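Side-chain contact in ABC-type metal ion transport system, periplasmic component (Vibrio vulnificus, PDB 3K2D), which binds methionine in its ligand pocket, probably as the substrate-binding lipoprotein of an ABC importer, and activates Toll-like receptor 2: residues K221-T225 with E226-T230. The protein carries 4 engineered substitutions. Sequence-based numbering, arbitrary orientation.
Sequences KAYQT and EEVYT
Ala222 meets Val228 through its carbonyl oxygen, against which the valine methyl CG2 rests, with Ala222 O and Val228 CG2 3.3 Å apart. That oxygen also takes two bonds from Thr225, one from the backbone N and a shorter one from the hydroxyl, with 2.8 Å between Thr225 OG1 and Ala222 O; the donor OG1 is tilted 21° from the carbonyl plane of Ala222. Tyr223 presents its own carbonyl to the other branch of the valine, 3.6 Å from Tyr223 O to Val228 CG1, while its CD1 lies 4.3 Å from Val228 CG1 and its ring packs onward against Val20 and Ala24 of helix 16-32. The short link at Gln224 and Thr225 joins helices 214-223 and 226-235, the last two of this periplasmic-binding-protein-type fold, and the amide NE2 of Gln224 donates to Asn83 O. Thr225 is the N-cap residue of helix 226-235. With chi1 at 59°, Thr225 OG1 sits between the backbone N and the carbonyl carbon, a rotation that turns it back to the preceding helix and sets it 3.6 Å from Val228 CG2. Its carbonyl starts the next helix, accepting from the backbone of Tyr229, with Tyr229 N and Thr225 O 3.2 Å apart and an N-H...O angle of 161°. Alongside the cap, Glu227 brings CB near the threonine hydroxyl, then extends its carboxylate to a salt bridge with Lys26.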
loop_
_atom_site.group_PDB
_atom_site.type_symbol
_atom_site.label_atom_id
_atom_site.label_comp_id
_atom_site.label_asym_id
_atom_site.label_seq_id
_atom_site.Cartn_x
_atom_site.Cartn_y
_atom_site.Cartn_z
ATOM N N LYS A 221 3.105 1.794 18.933
ATOM C CA LYS A 221 4.015 0.898 19.635
ATOM C C LYS A 221 3.523 -0.548 19.559
ATOM O O LYS A 221 4.285 -1.472 19.277
ATOM C CB LYS A 221 4.166 1.344 21.100
ATOM C CG LYS A 221 5.575 1.161 21.650
ATOM C CD LYS A 221 5.722 1.615 23.108
ATOM C CE LYS A 221 5.609 3.133 23.280
ATOM N NZ LYS A 221 4.230 3.665 23.044
ATOM N N ALA A 222 2.237 -0.736 19.800
ATOM C CA ALA A 222 1.652 -2.064 19.753
ATOM C C ALA A 222 1.834 -2.724 18.379
ATOM O O ALA A 222 2.067 -3.930 18.282
ATOM C CB ALA A 222 0.165 -1.975 20.104
ATOM N N TYR A 223 1.739 -1.919 17.324
ATOM C CA TYR A 223 1.846 -2.399 15.948
ATOM C C TYR A 223 3.268 -2.788 15.603
ATOM O O TYR A 223 3.500 -3.525 14.647
ATOM C CB TYR A 223 1.375 -1.296 14.990
ATOM C CG TYR A 223 0.800 -1.749 13.659
ATOM C CD1 TYR A 223 1.594 -2.370 12.692
ATOM C CD2 TYR A 223 -0.540 -1.508 13.351
ATOM C CE1 TYR A 223 1.063 -2.737 11.443
ATOM C CE2 TYR A 223 -1.077 -1.868 12.118
ATOM C CZ TYR A 223 -0.276 -2.479 11.166
ATOM O OH TYR A 223 -0.824 -2.815 9.941
ATOM N N GLN A 224 4.222 -2.292 16.383
ATOM C CA GLN A 224 5.627 -2.583 16.125
ATOM C C GLN A 224 6.184 -3.667 17.031
ATOM O O GLN A 224 7.384 -3.938 17.005
ATOM C CB GLN A 224 6.458 -1.310 16.278
ATOM C CG GLN A 224 5.900 -0.136 15.506
ATOM C CD GLN A 224 6.726 1.113 15.664
ATOM O OE1 GLN A 224 7.181 1.431 16.758
ATOM N NE2 GLN A 224 6.911 1.839 14.575
ATOM N N THR A 225 5.316 -4.288 17.827
ATOM C CA THR A 225 5.748 -5.346 18.734
ATOM C C THR A 225 6.113 -6.592 17.956
ATOM O O THR A 225 5.726 -6.751 16.796
ATOM C CB THR A 225 4.650 -5.737 19.759
ATOM O OG1 THR A 225 3.481 -6.193 19.058
ATOM C CG2 THR A 225 4.304 -4.549 20.675
ATOM N N GLU A 226 6.849 -7.482 18.610
ATOM C CA GLU A 226 7.275 -8.729 17.996
ATOM C C GLU A 226 6.067 -9.615 17.671
ATOM O O GLU A 226 6.073 -10.334 16.668
ATOM C CB GLU A 226 8.221 -9.469 18.940
ATOM C CG GLU A 226 9.145 -10.467 18.259
ATOM C CD GLU A 226 10.327 -9.796 17.565
ATOM O OE1 GLU A 226 11.018 -8.985 18.226
ATOM O OE2 GLU A 226 10.573 -10.085 16.368
ATOM N N GLU A 227 5.032 -9.554 18.512
ATOM C CA GLU A 227 3.832 -10.364 18.302
ATOM C C GLU A 227 3.164 -10.057 16.969
ATOM O O GLU A 227 2.900 -10.957 16.174
ATOM C CB GLU A 227 2.819 -10.152 19.431
ATOM C CG GLU A 227 1.746 -11.232 19.478
ATOM C CD GLU A 227 0.726 -11.026 20.589
ATOM O OE1 GLU A 227 1.122 -10.586 21.689
ATOM O OE2 GLU A 227 -0.473 -11.320 20.371
ATOM N N VAL A 228 2.893 -8.780 16.724
ATOM C CA VAL A 228 2.257 -8.379 15.482
ATOM C C VAL A 228 3.130 -8.757 14.297
ATOM O O VAL A 228 2.632 -9.233 13.278
ATOM C CB VAL A 228 1.989 -6.858 15.460
ATOM C CG1 VAL A 228 1.475 -6.421 14.077
ATOM C CG2 VAL A 228 0.974 -6.508 16.550
ATOM N N TYR A 229 4.434 -8.555 14.436
ATOM C CA TYR A 229 5.357 -8.870 13.358
ATOM C C TYR A 229 5.239 -10.343 13.012
ATOM O O TYR A 229 5.146 -10.712 11.834
ATOM C CB TYR A 229 6.787 -8.537 13.775
ATOM C CG TYR A 229 7.836 -8.944 12.764
ATOM C CD1 TYR A 229 7.833 -8.417 11.470
ATOM C CD2 TYR A 229 8.850 -9.836 13.108
ATOM C CE1 TYR A 229 8.822 -8.768 10.543
ATOM C CE2 TYR A 229 9.840 -10.191 12.195
ATOM C CZ TYR A 229 9.821 -9.654 10.917
ATOM O OH TYR A 229 10.811 -9.993 10.025
ATOM N N THR A 230 5.238 -11.179 14.047
ATOM C CA THR A 230 5.113 -12.619 13.870
ATOM C C THR A 230 3.812 -12.936 13.137
ATOM O O THR A 230 3.802 -13.722 12.188
ATOM C CB THR A 230 5.111 -13.343 15.226
ATOM O OG1 THR A 230 6.399 -13.202 15.837
ATOM C CG2 THR A 230 4.791 -14.817 15.047
#